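Local coordinates for interferon-inducible protein AIM2 (Mus musculus, PDB 4JBM) that senses double-stranded DNA in the cytosol through its HIN domain, the part present here, and triggers inflammasome assembly that leads to pyroptosis, at residues T35-V40 with V91-E96; V5-K10 with K54-I59. All coordinates share one frame; numbering follows the deposited sequence.

Contact 1 (T35-V40 with V91-E96); sequences TDFFFV and VKRARE. With nucleotides of chain D; nucleotides of chain C.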
loop_
_atom_site.group_PDB
_atom_site.type_symbol
_atom_site.label_atom_id
_atom_site.label_comp_id
_atom_site.label_asym_id
_atom_site.label_seq_id
_atom_site.Cartn_x
_atom_site.Cartn_y
_atom_site.Cartn_z
ATOM N N THR A 35 -9.970 -12.041 -12.332
ATOM C CA THR A 35 -9.544 -13.162 -11.497
ATOM C C THR A 35 -8.896 -12.727 -10.202
ATOM O O THR A 35 -9.081 -13.365 -9.170
ATOM C CB THR A 35 -8.539 -14.074 -12.226
ATOM O OG1 THR A 35 -8.467 -13.704 -13.610
ATOM C CG2 THR A 35 -8.944 -15.532 -12.091
ATOM N N ASP A 36 -8.146 -11.633 -10.252
ATOM C CA ASP A 36 -7.406 -11.174 -9.083
ATOM C C ASP A 36 -7.125 -9.677 -9.137
ATOM O O ASP A 36 -7.460 -8.992 -10.106
ATOM C CB ASP A 36 -6.092 -11.956 -8.931
ATOM C CG ASP A 36 -5.650 -12.089 -7.481
ATOM O OD1 ASP A 36 -6.016 -11.220 -6.667
ATOM O OD2 ASP A 36 -4.945 -13.067 -7.157
ATOM N N PHE A 37 -6.499 -9.180 -8.079
ATOM C CA PHE A 37 -6.100 -7.784 -8.020
ATOM C C PHE A 37 -4.587 -7.720 -7.788
ATOM O O PHE A 37 -3.967 -8.675 -7.317
ATOM C CB PHE A 37 -6.791 -7.078 -6.856
ATOM C CG PHE A 37 -6.361 -7.592 -5.512
ATOM C CD1 PHE A 37 -6.976 -8.704 -4.950
ATOM C CD2 PHE A 37 -5.315 -6.989 -4.823
ATOM C CE1 PHE A 37 -6.566 -9.197 -3.720
ATOM C CE2 PHE A 37 -4.895 -7.478 -3.593
ATOM C CZ PHE A 37 -5.520 -8.579 -3.039
ATOM N N PHE A 38 -3.996 -6.582 -8.113
ATOM C CA PHE A 38 -2.632 -6.305 -7.688
ATOM C C PHE A 38 -2.469 -4.808 -7.505
ATOM O O PHE A 38 -3.274 -4.017 -8.013
ATOM C CB PHE A 38 -1.598 -6.887 -8.663
ATOM C CG PHE A 38 -1.860 -6.555 -10.099
ATOM C CD1 PHE A 38 -1.338 -5.403 -10.666
ATOM C CD2 PHE A 38 -2.639 -7.392 -10.882
ATOM C CE1 PHE A 38 -1.576 -5.101 -11.993
ATOM C CE2 PHE A 38 -2.885 -7.094 -12.207
ATOM C CZ PHE A 38 -2.356 -5.945 -12.762
ATOM N N PHE A 39 -1.440 -4.426 -6.759
ATOM C CA PHE A 39 -1.140 -3.022 -6.530
ATOM C C PHE A 39 -0.177 -2.570 -7.602
ATOM O O PHE A 39 0.629 -3.361 -8.098
ATOM C CB PHE A 39 -0.558 -2.837 -5.126
ATOM C CG PHE A 39 -1.327 -3.578 -4.074
ATOM C CD1 PHE A 39 -2.601 -3.156 -3.703
ATOM C CD2 PHE A 39 -0.802 -4.721 -3.485
ATOM C CE1 PHE A 39 -3.333 -3.852 -2.746
ATOM C CE2 PHE A 39 -1.523 -5.426 -2.524
ATOM C CZ PHE A 39 -2.792 -4.989 -2.155
ATOM N N VAL A 40 -0.313 -1.319 -8.023
ATOM C CA VAL A 40 0.581 -0.765 -9.020
ATOM C C VAL A 40 1.252 0.498 -8.486
ATOM O O VAL A 40 0.600 1.383 -7.918
ATOM C CB VAL A 40 -0.125 -0.530 -10.391
ATOM C CG1 VAL A 40 -0.861 -1.785 -10.832
ATOM C CG2 VAL A 40 -1.105 0.618 -10.304
ATOM N N VAL A 91 -12.784 -7.468 -5.425
ATOM C CA VAL A 91 -12.769 -6.088 -4.927
ATOM C C VAL A 91 -12.600 -6.038 -3.413
ATOM O O VAL A 91 -11.733 -5.320 -2.881
ATOM C CB VAL A 91 -14.072 -5.353 -5.278
ATOM C CG1 VAL A 91 -14.045 -3.926 -4.728
ATOM C CG2 VAL A 91 -14.275 -5.349 -6.770
ATOM N N LYS A 92 -13.421 -6.828 -2.726
ATOM C CA LYS A 92 -13.385 -6.893 -1.271
ATOM C C LYS A 92 -11.999 -7.290 -0.765
ATOM O O LYS A 92 -11.506 -6.716 0.204
ATOM C CB LYS A 92 -14.447 -7.863 -0.721
ATOM C CG LYS A 92 -15.756 -7.234 -0.296
ATOM C CD LYS A 92 -16.718 -8.299 0.237
ATOM C CE LYS A 92 -16.495 -8.678 1.703
ATOM N NZ LYS A 92 -16.885 -7.580 2.661
ATOM N N ARG A 93 -11.366 -8.276 -1.398
ATOM C CA ARG A 93 -10.039 -8.682 -0.922
ATOM C C ARG A 93 -8.975 -7.647 -1.272
ATOM O O ARG A 93 -8.050 -7.419 -0.497
ATOM C CB ARG A 93 -9.661 -10.082 -1.424
ATOM C CG ARG A 93 -10.203 -11.177 -0.484
ATOM C CD ARG A 93 -9.821 -12.614 -0.831
ATOM N NE ARG A 93 -10.381 -13.090 -2.090
ATOM C CZ ARG A 93 -9.708 -13.141 -3.234
ATOM N NH1 ARG A 93 -8.436 -12.775 -3.272
ATOM N NH2 ARG A 93 -10.300 -13.589 -4.334
ATOM N N ALA A 94 -9.144 -6.995 -2.421
ATOM C CA ALA A 94 -8.200 -5.991 -2.886
ATOM C C ALA A 94 -8.139 -4.846 -1.913
ATOM O O ALA A 94 -7.078 -4.227 -1.719
ATOM C CB ALA A 94 -8.602 -5.477 -4.249
ATOM N N ARG A 95 -9.292 -4.552 -1.321
ATOM C CA ARG A 95 -9.408 -3.410 -0.425
ATOM C C ARG A 95 -9.181 -3.728 1.045
ATOM O O ARG A 95 -8.983 -2.819 1.851
ATOM C CB ARG A 95 -10.781 -2.747 -0.594
ATOM C CG ARG A 95 -11.052 -2.171 -1.985
ATOM C CD ARG A 95 -10.158 -0.973 -2.282
ATOM N NE ARG A 95 -10.426 0.180 -1.412
ATOM C CZ ARG A 95 -11.347 1.113 -1.658
ATOM N NH1 ARG A 95 -12.110 1.034 -2.742
ATOM N NH2 ARG A 95 -11.511 2.128 -0.822
ATOM N N GLU A 96 -9.198 -5.006 1.415
ATOM C CA GLU A 96 -9.178 -5.315 2.841
ATOM C C GLU A 96 -7.753 -5.362 3.407
ATOM O O GLU A 96 -6.780 -5.606 2.687
ATOM C CB GLU A 96 -9.953 -6.605 3.134
ATOM C CG GLU A 96 -9.253 -7.890 2.730
ATOM C CD GLU A 96 -10.148 -9.099 2.923
ATOM O OE1 GLU A 96 -11.342 -8.902 3.236
ATOM O OE2 GLU A 96 -9.667 -10.240 2.751
ATOM P P DG D 2 -10.297 -3.130 6.804
ATOM O OP1 DG D 2 -9.178 -2.449 7.497
ATOM O OP2 DG D 2 -10.077 -4.376 6.022
ATOM O "O5'" DG D 2 -11.391 -3.471 7.913
ATOM C "C5'" DG D 2 -11.846 -2.435 8.759
ATOM C "C4'" DG D 2 -12.732 -3.013 9.843
ATOM O "O4'" DG D 2 -14.022 -3.330 9.276
ATOM C "C3'" DG D 2 -12.233 -4.290 10.497
ATOM O "O3'" DG D 2 -12.560 -4.190 11.878
ATOM C "C2'" DG D 2 -12.965 -5.408 9.753
ATOM C "C1'" DG D 2 -14.280 -4.717 9.403
ATOM N N9 DG D 2 -14.921 -5.124 8.150
ATOM C C8 DG D 2 -14.380 -5.203 6.891
ATOM N N7 DG D 2 -15.233 -5.589 5.977
ATOM C C5 DG D 2 -16.430 -5.774 6.684
ATOM C C6 DG D 2 -17.719 -6.203 6.244
ATOM O O6 DG D 2 -18.066 -6.500 5.099
ATOM N N1 DG D 2 -18.656 -6.261 7.277
ATOM C C2 DG D 2 -18.347 -5.972 8.579
ATOM N N2 DG D 2 -19.374 -6.102 9.411
ATOM N N3 DG D 2 -17.156 -5.571 9.021
ATOM C C4 DG D 2 -16.244 -5.499 8.018
ATOM P P DG C 8 -13.135 -16.138 -3.564
ATOM O OP1 DG C 8 -13.267 -16.453 -5.008
ATOM O OP2 DG C 8 -12.427 -14.915 -3.113
ATOM O "O5'" DG C 8 -14.592 -16.128 -2.907
ATOM C "C5'" DG C 8 -15.376 -17.333 -3.024
ATOM C "C4'" DG C 8 -16.655 -17.147 -2.241
ATOM O "O4'" DG C 8 -16.428 -17.258 -0.817
ATOM C "C3'" DG C 8 -17.305 -15.789 -2.491
ATOM O "O3'" DG C 8 -18.662 -15.980 -2.811
ATOM C "C2'" DG C 8 -17.115 -15.020 -1.189
ATOM C "C1'" DG C 8 -17.030 -16.153 -0.174
ATOM N N9 DG C 8 -16.205 -15.806 0.972
ATOM C C8 DG C 8 -14.953 -15.236 0.977
ATOM N N7 DG C 8 -14.466 -15.025 2.172
ATOM C C5 DG C 8 -15.468 -15.473 3.019
ATOM C C6 DG C 8 -15.503 -15.497 4.426
ATOM O O6 DG C 8 -14.626 -15.136 5.235
ATOM N N1 DG C 8 -16.710 -16.032 4.868
ATOM C C2 DG C 8 -17.725 -16.490 4.058
ATOM N N2 DG C 8 -18.798 -16.981 4.690
ATOM N N3 DG C 8 -17.702 -16.466 2.731
ATOM C C4 DG C 8 -16.543 -15.951 2.290
ATOM O "O5'" DG D 1 -12.586 0.358 2.090
ATOM C "C5'" DG D 1 -12.000 -0.875 2.482
ATOM C "C4'" DG D 1 -11.974 -0.985 3.991
ATOM O "O4'" DG D 1 -13.329 -0.946 4.502
ATOM C "C3'" DG D 1 -11.378 -2.257 4.559
ATOM O "O3'" DG D 1 -11.006 -2.005 5.894
ATOM C "C2'" DG D 1 -12.584 -3.186 4.486
ATOM C "C1'" DG D 1 -13.704 -2.252 4.944
ATOM N N9 DG D 1 -15.025 -2.601 4.392
ATOM C C8 DG D 1 -15.346 -2.931 3.097
ATOM N N7 DG D 1 -16.618 -3.193 2.905
ATOM C C5 DG D 1 -17.179 -3.050 4.162
ATOM C C6 DG D 1 -18.517 -3.210 4.597
ATOM O O6 DG D 1 -19.491 -3.510 3.918
ATOM N N1 DG D 1 -18.681 -2.983 5.963
ATOM C C2 DG D 1 -17.644 -2.617 6.787
ATOM N N2 DG D 1 -17.957 -2.423 8.071
ATOM N N3 DG D 1 -16.386 -2.462 6.389
ATOM C C4 DG D 1 -16.218 -2.685 5.077
#
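F37 lays one face of its ring flat against A94 of helix 88-95. Walking out from the backbone, CB of F37 already lies near the A94 methyl, and CG comes to 3.3 Å from A94 CB. CD1 and CD2 straddle A94 CA, which stands 3.4 Å from the ring centroid and only 3° off the ring normal, a CH-pi contact square over the middle of the face. Beyond them CE1 approaches A94 N and the carbonyl carbon of R93, and CZ ends near R93 O. The ring reaches the helix because chi1 of 66° sets CG between the backbone N and the carbonyl carbon. F39 adds a lighter touch, its edge at CE1 turned to A94 O.

R93 runs past the F37 ring, its CB 4.0 Å from F37 CE1, and then bends at chi3 to carry the guanidinium to the DNA. There NE and NH2 both donate to OP2 of DG8 of chain C, at 2.9 and 2.8 Å, and this oxygen lies near the guanidinium plane. D36 OD1 is 4.4 Å from R93 NH1, too far for a salt bridge, though its charge may still steady the arginine. An apolar seat for the helix thus adjoins a phosphate grip, consistent with the electrostatic way in which HIN domains bind double-stranded DNA.

Contact 2 (V5-K10 with K54-I59); sequences VVTVLK and KRTIKI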
loop_
_atom_site.group_PDB
_atom_site.type_symbol
_atom_site.label_atom_id
_atom_site.label_comp_id
_atom_site.label_asym_id
_atom_site.label_seq_id
_atom_site.Cartn_x
_atom_site.Cartn_y
_atom_site.Cartn_z
ATOM N N VAL A 5 -5.425 -5.653 -19.646
ATOM C CA VAL A 5 -6.596 -4.841 -19.356
ATOM C C VAL A 5 -6.969 -5.027 -17.895
ATOM O O VAL A 5 -7.150 -6.152 -17.438
ATOM C CB VAL A 5 -7.793 -5.244 -20.222
ATOM C CG1 VAL A 5 -9.001 -4.383 -19.877
ATOM C CG2 VAL A 5 -7.450 -5.111 -21.690
ATOM N N VAL A 6 -7.020 -3.923 -17.154
ATOM C CA VAL A 6 -7.373 -3.956 -15.744
ATOM C C VAL A 6 -8.444 -2.910 -15.439
ATOM O O VAL A 6 -8.634 -1.946 -16.184
ATOM C CB VAL A 6 -6.148 -3.705 -14.834
ATOM C CG1 VAL A 6 -5.128 -4.825 -14.976
ATOM C CG2 VAL A 6 -5.517 -2.385 -15.172
ATOM N N THR A 7 -9.164 -3.138 -14.353
ATOM C CA THR A 7 -10.151 -2.204 -13.844
ATOM C C THR A 7 -9.536 -1.520 -12.624
ATOM O O THR A 7 -9.034 -2.195 -11.726
ATOM C CB THR A 7 -11.426 -2.960 -13.422
ATOM O OG1 THR A 7 -11.927 -3.713 -14.534
ATOM C CG2 THR A 7 -12.495 -1.995 -12.927
ATOM N N VAL A 8 -9.572 -0.192 -12.580
ATOM C CA VAL A 8 -8.989 0.514 -11.437
ATOM C C VAL A 8 -9.953 0.527 -10.253
ATOM O O VAL A 8 -11.116 0.906 -10.386
ATOM C CB VAL A 8 -8.551 1.953 -11.791
ATOM C CG1 VAL A 8 -7.911 2.622 -10.580
ATOM C CG2 VAL A 8 -7.580 1.935 -12.948
ATOM N N LEU A 9 -9.446 0.101 -9.100
ATOM C CA LEU A 9 -10.224 -0.048 -7.871
ATOM C C LEU A 9 -9.960 1.068 -6.865
ATOM O O LEU A 9 -10.872 1.501 -6.163
ATOM C CB LEU A 9 -9.899 -1.391 -7.210
ATOM C CG LEU A 9 -10.747 -2.625 -7.534
ATOM C CD1 LEU A 9 -11.149 -2.668 -8.980
ATOM C CD2 LEU A 9 -9.968 -3.873 -7.173
ATOM N N LYS A 10 -8.706 1.513 -6.786
ATOM C CA LYS A 10 -8.307 2.576 -5.858
ATOM C C LYS A 10 -7.069 3.284 -6.402
ATOM O O LYS A 10 -6.243 2.660 -7.068
ATOM C CB LYS A 10 -8.010 1.980 -4.480
ATOM C CG LYS A 10 -7.713 2.979 -3.364
ATOM C CD LYS A 10 -7.177 2.266 -2.111
ATOM C CE LYS A 10 -7.028 3.218 -0.934
ATOM N NZ LYS A 10 -5.886 4.140 -1.124
ATOM N N LYS A 54 -13.116 2.407 -11.183
ATOM C CA LYS A 54 -14.159 1.940 -12.110
ATOM C C LYS A 54 -13.846 2.135 -13.596
ATOM O O LYS A 54 -14.566 1.620 -14.451
ATOM C CB LYS A 54 -15.545 2.485 -11.747
ATOM C CG LYS A 54 -15.977 2.110 -10.345
ATOM C CD LYS A 54 -17.450 2.402 -10.127
ATOM C CE LYS A 54 -17.883 1.999 -8.726
ATOM N NZ LYS A 54 -19.342 1.717 -8.673
ATOM N N ARG A 55 -12.780 2.871 -13.906
ATOM C CA ARG A 55 -12.380 3.037 -15.301
ATOM C C ARG A 55 -11.615 1.788 -15.733
ATOM O O ARG A 55 -10.989 1.122 -14.908
ATOM C CB ARG A 55 -11.525 4.300 -15.500
ATOM C CG ARG A 55 -12.316 5.611 -15.596
ATOM C CD ARG A 55 -12.883 5.838 -16.994
ATOM N NE ARG A 55 -13.878 6.909 -17.030
ATOM C CZ ARG A 55 -15.188 6.730 -16.865
ATOM N NH1 ARG A 55 -15.675 5.512 -16.661
ATOM N NH2 ARG A 55 -16.013 7.768 -16.915
ATOM N N THR A 56 -11.662 1.474 -17.022
ATOM C CA THR A 56 -10.924 0.329 -17.535
ATOM C C THR A 56 -9.745 0.816 -18.354
ATOM O O THR A 56 -9.902 1.645 -19.245
ATOM C CB THR A 56 -11.807 -0.608 -18.389
ATOM O OG1 THR A 56 -12.420 0.136 -19.450
ATOM C CG2 THR A 56 -12.882 -1.250 -17.535
ATOM N N ILE A 57 -8.561 0.303 -18.041
ATOM C CA ILE A 57 -7.350 0.747 -18.714
ATOM C C ILE A 57 -6.529 -0.421 -19.241
ATOM O O ILE A 57 -6.561 -1.518 -18.683
ATOM C CB ILE A 57 -6.458 1.605 -17.783
ATOM C CG1 ILE A 57 -6.085 0.816 -16.531
ATOM C CG2 ILE A 57 -7.158 2.900 -17.400
ATOM C CD1 ILE A 57 -5.077 1.525 -15.629
ATOM N N LYS A 58 -5.789 -0.162 -20.318
ATOM C CA LYS A 58 -4.886 -1.140 -20.902
ATOM C C LYS A 58 -3.453 -0.655 -20.676
ATOM O O LYS A 58 -3.096 0.487 -21.005
ATOM C CB LYS A 58 -5.178 -1.312 -22.397
ATOM C CG LYS A 58 -4.538 -2.546 -23.033
ATOM C CD LYS A 58 -5.032 -2.767 -24.465
ATOM C CE LYS A 58 -4.521 -4.084 -25.027
ATOM N NZ LYS A 58 -5.025 -5.234 -24.228
ATOM N N ILE A 59 -2.636 -1.526 -20.095
ATOM C CA ILE A 59 -1.291 -1.152 -19.692
ATOM C C ILE A 59 -0.281 -2.031 -20.412
ATOM O O ILE A 59 -0.352 -3.255 -20.347
ATOM C CB ILE A 59 -1.106 -1.292 -18.159
ATOM C CG1 ILE A 59 -2.276 -0.636 -17.416
ATOM C CG2 ILE A 59 0.244 -0.718 -17.722
ATOM C CD1 ILE A 59 -2.186 -0.697 -15.899
#
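Strands 5-10 and 56-59 run antiparallel with a marked twist, their axes 4.7 Å apart at closest approach and their directions 136° apart. V6 and I57 form the hydrogen-bonded pair: V6 N reaches I57 O and I57 N reaches V6 O, both at 2.9 Å and both nearly straight. V5 with K58 and T7 with T56 are the non-hydrogen-bonded pairs on either side. The ladder carries on past the regular strand, where V8 N donates to R55 O and K54 N donates to V8 O.

This pairing joins the first strand of the N-terminal OB fold to strand 56-60, while the other edge of the first strand bonds to strand 25-32. Just along the chain, L9 and K10 both face T30 in a classic beta bulge.

On the buried face V6 CG2 touches two isoleucines, 3.5 Å from I57 CG1 and 3.8 Å from I59 CD1. With chi1 at 58°, I57 has CG1 between its backbone N and carbonyl carbon; CD1 then extends to V8 CG2, 3.7 Å away. V31 borders V6 and V8, F51 meets I57, and M69 and V71 meet I59, so the hydrophobic cluster reaches well beyond the two strands. The face bearing V5, T7, T56 and K58 is more mixed: T7 OG1 lies beside the T56 CG2 methyl, and the K58 chain, bent at its last torsion, brings NZ to 3.5 Å from V5 CG2.

Overall arrangement
Both contacts involve the same sheet of the N-terminal OB fold, with their centres about 12 Å apart. Contact 2 is partly buried and made within the sheet, by main-chain bonds and branched aliphatic side chains; contact 1 lies at the surface, where the sheet meets helix 88-95 through aromatic packing and the helix meets DNA. Strand 4-16 connects them: L9 CD2 packs 3.6 Å from the A94 methyl, and V6 CG1 lies 3.7 Å from F38 CZ. Of two successive phenylalanines, F37 packs on the helix and F38 on strand 4-16. Contact 1 touches the DNA directly, whereas the nearest atom of contact 2 stays about 7 Å from the nucleic acid.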